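Local coordinates for protein lectin 2 (Agrocybe aegerita, PDB 4TQJ) that binds sugars, recognising N-acetylglucosamine specifically at the non-reducing terminus of glycans, through a chain folded as a seven-bladed beta-propeller, at residues 65-68 / 72-75; 8-13 / 60-65; 211-216 / 263-268. The protein carries 1 engineered substitution. All blocks are in the same frame, centred on the assembly; numbering follows the deposited sequence.

Contact 1. Residues 65-68 / 72-75; sequences DTTG and GDIV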
# COMPACT_ATOMS: atom_id res chain seq x y z
N ASP A 65 -8.78 10.14 -3.82
CA ASP A 65 -7.73 10.30 -4.81
C ASP A 65 -8.16 11.37 -5.80
O ASP A 65 -8.94 11.11 -6.71
CB ASP A 65 -7.43 8.98 -5.53
CG ASP A 65 -6.27 9.11 -6.52
OD1 ASP A 65 -5.66 10.19 -6.56
OD2 ASP A 65 -5.95 8.13 -7.23
N THR A 66 -7.66 12.59 -5.59
CA THR A 66 -8.00 13.71 -6.45
C THR A 66 -7.01 13.91 -7.60
O THR A 66 -7.21 14.79 -8.43
CB THR A 66 -8.07 15.02 -5.66
OG1 THR A 66 -6.75 15.37 -5.21
CG2 THR A 66 -9.00 14.88 -4.46
N THR A 67 -5.96 13.11 -7.66
CA THR A 67 -4.94 13.34 -8.69
C THR A 67 -4.82 12.18 -9.67
O THR A 67 -4.34 12.36 -10.78
CB THR A 67 -3.56 13.61 -8.08
OG1 THR A 67 -3.12 12.46 -7.33
CG2 THR A 67 -3.60 14.83 -7.18
N GLY A 68 -5.26 11.00 -9.26
CA GLY A 68 -5.25 9.85 -10.13
C GLY A 68 -4.06 8.93 -9.92
O GLY A 68 -3.88 7.97 -10.66
N GLY A 72 -4.42 8.41 -1.68
CA GLY A 72 -5.46 9.24 -1.11
C GLY A 72 -4.99 10.57 -0.56
O GLY A 72 -4.04 10.64 0.21
N ASP A 73 -5.68 11.63 -0.96
CA ASP A 73 -5.35 12.99 -0.58
C ASP A 73 -6.34 13.46 0.46
O ASP A 73 -7.46 12.95 0.52
CB ASP A 73 -5.45 13.89 -1.80
CG ASP A 73 -4.68 13.35 -2.98
OD1 ASP A 73 -3.47 13.11 -2.82
OD2 ASP A 73 -5.30 13.15 -4.05
N ILE A 74 -5.93 14.45 1.25
CA ILE A 74 -6.80 15.08 2.22
C ILE A 74 -7.63 16.13 1.53
O ILE A 74 -7.10 16.99 0.83
CB ILE A 74 -6.00 15.79 3.32
CG1 ILE A 74 -4.96 14.85 3.91
CG2 ILE A 74 -6.94 16.32 4.39
CD1 ILE A 74 -5.53 13.65 4.57
N VAL A 75 -8.95 16.07 1.73
CA VAL A 75 -9.84 17.04 1.12
C VAL A 75 -10.73 17.68 2.18
O VAL A 75 -11.37 16.97 2.97
CB VAL A 75 -10.73 16.40 0.05
CG1 VAL A 75 -11.56 17.47 -0.64
CG2 VAL A 75 -9.90 15.61 -0.96
O HOH W 1 -1.77 11.97 -4.49
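The carboxylate of Asp73 reaches back from strand 73-77 to the turn at Thr66, where one residue grips its OD2 twice. Thr66 N donates to Asp73 OD2 over 2.9 Å, nearly in line with the C-O bond, and Thr66 OG1 donates to the same Asp73 OD2, also over 2.9 Å, from 46° above the carboxylate plane. With OG1 held between its own backbone N and carbonyl carbon (chi1 68°), the Thr66 hydroxyl lies beside the amide, and both donors converge on one oxygen. The other carboxylate oxygen accepts hydrogen bonds from the backbone N of Asn87 and from a water 2.6 Å from Asp73 OD1; Thr67 OG1 donates to that water, so the water links the two segments a second time.

A second carboxylate shapes the turn from within. Asp65 OD1 accepts from Gly68 N at 2.8 Å and from Thr67 N at 3.1 Å, both from the same face of its plane, while Asp65 OD2 accepts a hydrogen bond from Gly70 N. This brings two probably negative groups close: Asp65 OD1 is 3.9 Å from Asp73 OD2, with the carboxylate planes 68° apart, a repulsion that the surrounding N-H donors would offset.

Apolar contact is confined to one pair, Thr66 CG2 meeting Val75 CG2 tip to tip at 3.7 Å. An Asx turn thus starts the connection between strands 60-64 and 73-77, and the D-x-T-G-x-G-x-x-D sequence resembles that of FG-GAP-like repeats in beta-propellers.

Contact 2. Residues 8-13 / 60-65; sequences DLPIPV and VRLIAD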
# COMPACT_ATOMS: atom_id res chain seq x y z
N ASP A 8 -23.24 8.12 6.29
CA ASP A 8 -22.46 7.74 7.46
C ASP A 8 -21.03 7.34 7.07
O ASP A 8 -20.08 7.58 7.81
CB ASP A 8 -23.14 6.58 8.20
CG ASP A 8 -24.40 7.02 8.93
OD1 ASP A 8 -24.54 8.23 9.20
OD2 ASP A 8 -25.25 6.16 9.24
N LEU A 9 -20.90 6.72 5.92
CA LEU A 9 -19.60 6.26 5.44
C LEU A 9 -19.36 6.81 4.04
O LEU A 9 -19.52 6.10 3.06
CB LEU A 9 -19.55 4.73 5.44
CG LEU A 9 -19.54 4.11 6.84
CD1 LEU A 9 -19.78 2.60 6.79
CD2 LEU A 9 -18.22 4.42 7.54
N PRO A 10 -19.02 8.09 3.95
CA PRO A 10 -18.80 8.71 2.64
C PRO A 10 -17.52 8.24 1.95
O PRO A 10 -17.37 8.46 0.74
CB PRO A 10 -18.73 10.20 2.99
CG PRO A 10 -18.22 10.22 4.38
CD PRO A 10 -18.92 9.08 5.04
N ILE A 11 -16.62 7.62 2.71
CA ILE A 11 -15.33 7.14 2.19
C ILE A 11 -15.35 5.63 2.03
O ILE A 11 -15.34 4.89 3.02
CB ILE A 11 -14.17 7.50 3.13
CG1 ILE A 11 -14.11 9.00 3.37
CG2 ILE A 11 -12.85 6.99 2.55
CD1 ILE A 11 -13.11 9.41 4.42
N PRO A 12 -15.38 5.15 0.78
CA PRO A 12 -15.36 3.71 0.53
C PRO A 12 -14.04 3.12 1.02
O PRO A 12 -13.00 3.75 0.87
CB PRO A 12 -15.45 3.61 -1.00
CG PRO A 12 -15.96 4.93 -1.44
CD PRO A 12 -15.38 5.92 -0.48
N VAL A 13 -14.11 1.95 1.63
CA VAL A 13 -12.94 1.24 2.09
C VAL A 13 -12.96 -0.11 1.38
O VAL A 13 -14.00 -0.74 1.27
CB VAL A 13 -12.98 1.04 3.61
CG1 VAL A 13 -11.80 0.21 4.07
CG2 VAL A 13 -13.02 2.40 4.33
N VAL A 60 -16.62 19.92 5.98
CA VAL A 60 -16.59 18.51 5.62
C VAL A 60 -15.15 18.11 5.36
O VAL A 60 -14.43 18.78 4.59
CB VAL A 60 -17.47 18.26 4.36
CG1 VAL A 60 -17.34 16.83 3.86
CG2 VAL A 60 -18.92 18.56 4.69
N ARG A 61 -14.70 17.03 6.00
CA ARG A 61 -13.31 16.58 5.84
C ARG A 61 -13.21 15.10 5.46
O ARG A 61 -13.69 14.23 6.19
CB ARG A 61 -12.52 16.88 7.12
CG ARG A 61 -12.17 18.36 7.28
CD ARG A 61 -11.73 18.69 8.69
NE ARG A 61 -12.86 18.74 9.63
CZ ARG A 61 -12.74 18.97 10.93
NH1 ARG A 61 -11.53 19.17 11.45
NH2 ARG A 61 -13.81 18.99 11.71
N LEU A 62 -12.59 14.83 4.31
CA LEU A 62 -12.60 13.50 3.71
C LEU A 62 -11.23 13.10 3.16
O LEU A 62 -10.27 13.86 3.25
CB LEU A 62 -13.64 13.44 2.59
CG LEU A 62 -15.11 13.76 2.97
CD1 LEU A 62 -15.95 13.96 1.72
CD2 LEU A 62 -15.71 12.70 3.88
N ILE A 63 -11.15 11.89 2.61
CA ILE A 63 -9.97 11.39 1.90
C ILE A 63 -10.42 10.87 0.55
O ILE A 63 -11.37 10.09 0.47
CB ILE A 63 -9.30 10.22 2.63
CG1 ILE A 63 -8.83 10.64 4.02
CG2 ILE A 63 -8.12 9.69 1.82
CD1 ILE A 63 -7.41 11.14 4.01
N ALA A 64 -9.76 11.30 -0.52
CA ALA A 64 -10.02 10.73 -1.83
C ALA A 64 -8.84 10.94 -2.77
O ALA A 64 -8.00 11.81 -2.54
CB ALA A 64 -11.30 11.32 -2.43
N ASP A 65 -8.78 10.14 -3.82
CA ASP A 65 -7.73 10.30 -4.81
C ASP A 65 -8.16 11.37 -5.80
O ASP A 65 -8.94 11.11 -6.71
CB ASP A 65 -7.43 8.98 -5.53
CG ASP A 65 -6.27 9.11 -6.52
OD1 ASP A 65 -5.66 10.19 -6.56
OD2 ASP A 65 -5.95 8.13 -7.23
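Pro10 and Ile11 lean side by side onto strand 60-64, and Leu62 rises to meet them. The proline ring and the leucine lie at a slant to each other, so that Pro10 CG rests 3.6 Å from Leu62 CD2. Ile11 runs antiparallel to the same leucine: the two side chains slide past one another, with Ile11 CG1 alongside Leu62 CD2 at 4.1 Å.

Beyond Leu62, Ile11 continues to the backbone of strand 60-64. Its CG1 branch, anti to the carbonyl carbon (chi1 -57°) and then extended, carries CD1 to within 3.6 Å of Ile63 N. That methyl covers an amide which is buried and has no hydrogen-bonding partner. The side chain of Ile63 itself turns away, toward Ile74 of the next strand, and meets the contact through its base, Ile63 CB standing 4.3 Å from Ile11 CD1.

Trp397 of strand 395-399 packs against both Pro10 and Ile11, and Leu120 of strand 117-121 against Leu62, so three blades close round this apolar patch. Such packing belongs to the centre of a beta-propeller, where the irregular N-terminal segment lies against the innermost strand of a blade.

Contact 3. Residues 211-216 / 263-268; sequences SVIDNF and GQVKLV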
# COMPACT_ATOMS: atom_id res chain seq x y z
N SER A 211 -38.81 5.78 -9.56
CA SER A 211 -39.13 5.01 -8.37
C SER A 211 -38.85 3.54 -8.61
O SER A 211 -39.20 3.01 -9.66
CB SER A 211 -40.61 5.20 -7.99
OG SER A 211 -40.97 4.33 -6.93
N VAL A 212 -38.23 2.87 -7.63
CA VAL A 212 -37.93 1.45 -7.78
C VAL A 212 -38.46 0.55 -6.67
O VAL A 212 -38.60 -0.66 -6.87
CB VAL A 212 -36.41 1.18 -7.92
CG1 VAL A 212 -35.87 1.81 -9.20
CG2 VAL A 212 -35.68 1.68 -6.67
N ILE A 213 -38.72 1.11 -5.49
CA ILE A 213 -39.29 0.34 -4.38
C ILE A 213 -40.26 1.22 -3.60
O ILE A 213 -39.98 2.40 -3.37
CB ILE A 213 -38.22 -0.19 -3.39
CG1 ILE A 213 -37.08 -0.92 -4.11
CG2 ILE A 213 -38.84 -1.12 -2.34
CD1 ILE A 213 -35.86 -1.11 -3.24
N ASP A 214 -41.40 0.65 -3.21
CA ASP A 214 -42.38 1.38 -2.42
C ASP A 214 -42.25 0.94 -0.97
O ASP A 214 -43.18 0.35 -0.41
CB ASP A 214 -43.80 1.14 -2.93
CG ASP A 214 -43.99 1.57 -4.38
OD1 ASP A 214 -43.22 2.42 -4.86
OD2 ASP A 214 -44.92 1.05 -5.04
N ASN A 215 -41.09 1.22 -0.39
CA ASN A 215 -40.72 0.72 0.93
C ASN A 215 -39.38 1.36 1.34
O ASN A 215 -38.82 2.18 0.60
CB ASN A 215 -40.63 -0.82 0.92
CG ASN A 215 -41.12 -1.44 2.23
OD1 ASN A 215 -40.92 -0.90 3.31
ND2 ASN A 215 -41.77 -2.61 2.13
N PHE A 216 -38.89 1.00 2.52
CA PHE A 216 -37.67 1.58 3.07
C PHE A 216 -37.73 3.10 3.25
O PHE A 216 -36.70 3.76 3.34
CB PHE A 216 -36.45 1.20 2.22
CG PHE A 216 -36.18 -0.27 2.15
CD1 PHE A 216 -35.75 -0.97 3.27
CD2 PHE A 216 -36.34 -0.97 0.97
CE1 PHE A 216 -35.49 -2.33 3.21
CE2 PHE A 216 -36.09 -2.33 0.89
CZ PHE A 216 -35.67 -3.02 2.01
N GLY A 263 -36.66 -6.62 -6.48
CA GLY A 263 -37.67 -7.60 -6.16
C GLY A 263 -38.44 -7.28 -4.88
O GLY A 263 -38.26 -6.22 -4.28
N GLN A 264 -39.30 -8.20 -4.46
CA GLN A 264 -40.13 -7.95 -3.29
C GLN A 264 -39.29 -7.81 -2.01
O GLN A 264 -38.20 -8.37 -1.90
CB GLN A 264 -41.20 -9.04 -3.12
CG GLN A 264 -40.64 -10.44 -3.02
CD GLN A 264 -41.73 -11.49 -2.83
OE1 GLN A 264 -41.86 -12.42 -3.64
NE2 GLN A 264 -42.51 -11.35 -1.74
N VAL A 265 -39.81 -7.05 -1.06
CA VAL A 265 -39.10 -6.76 0.17
C VAL A 265 -39.39 -7.83 1.22
O VAL A 265 -40.53 -7.96 1.68
CB VAL A 265 -39.51 -5.39 0.71
CG1 VAL A 265 -38.85 -5.11 2.05
CG2 VAL A 265 -39.17 -4.32 -0.32
N LYS A 266 -38.37 -8.59 1.58
CA LYS A 266 -38.54 -9.76 2.44
C LYS A 266 -37.75 -9.66 3.74
O LYS A 266 -36.68 -9.07 3.78
CB LYS A 266 -38.12 -11.04 1.70
CG LYS A 266 -38.82 -11.25 0.37
CD LYS A 266 -38.41 -12.59 -0.26
CE LYS A 266 -38.62 -12.58 -1.77
NZ LYS A 266 -39.22 -13.86 -2.28
N LEU A 267 -38.29 -10.25 4.81
CA LEU A 267 -37.60 -10.31 6.09
C LEU A 267 -36.62 -11.48 6.08
O LEU A 267 -37.04 -12.64 6.03
CB LEU A 267 -38.60 -10.52 7.24
CG LEU A 267 -37.91 -10.53 8.62
CD1 LEU A 267 -37.70 -9.11 9.06
CD2 LEU A 267 -38.70 -11.30 9.69
N VAL A 268 -35.32 -11.18 6.12
CA VAL A 268 -34.30 -12.22 6.00
C VAL A 268 -33.67 -12.62 7.32
O VAL A 268 -33.06 -13.68 7.42
CB VAL A 268 -33.17 -11.78 5.06
CG1 VAL A 268 -33.70 -11.52 3.64
CG2 VAL A 268 -32.49 -10.56 5.63
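Asn215 OD1 is gripped by two N-H groups, those of Phe216 N and of the indole NE1 of Trp223. The first bond is 2.9 Å from Phe216 N to Asn215 OD1 and lies in the carbonyl plane, approaching at a C=O...N angle of 99°, almost square to the C=O bond. The amide is thereby fixed in rotation, with its other end turned to Val265: Asn215 ND2 lies 3.8 Å from Val265 CG1, in van der Waals contact.

Val265 carries its side of the contact, its two methyls meeting Ile213, Asn215 and Phe216. CG1, anti to the backbone N (chi1 176°), also touches the Phe216 ring, 3.8 Å from Phe216 CZ and obliquely to the ring plane. The second methyl, Val265 CG2, meets Ile213 CG2 at 3.8 Å, the two side chains crossing at about a right angle.

At the end of strand 210-213, Val212 and Ile213 both face Val195 in a classic beta bulge. Ile213 and Phe216 lean in addition on Ile243 of strand 242-246, and Val265 on Trp252 and Ala254 of strand 251-254. The contact therefore joins the end of strand 210-213, outermost in its blade, to the segment 263-268, which runs into the outermost strand of the next blade.

Overall arrangement
Contacts 1 and 2 adjoin, their centres about 10 Å apart: they share Asp65 and meet along the paired strands 60-64 and 73-77 of one blade. Contact 2 is the apolar one near the propeller axis, about 7 Å from the chain centre and without a hydrogen bond between its segments. Contact 1, also buried but about 17 Å from the chain centre, is predominantly polar, its carboxylates organising a turn inside the blade. Contact 3, partly buried, lies about 22 Å from the chain centre, on the opposite side from contact 1, and joins two other blades at their outer strands; between its segments it is again held by van der Waals contact, its hydrogen bonds lying within each segment or going to Trp223 and other neighbours.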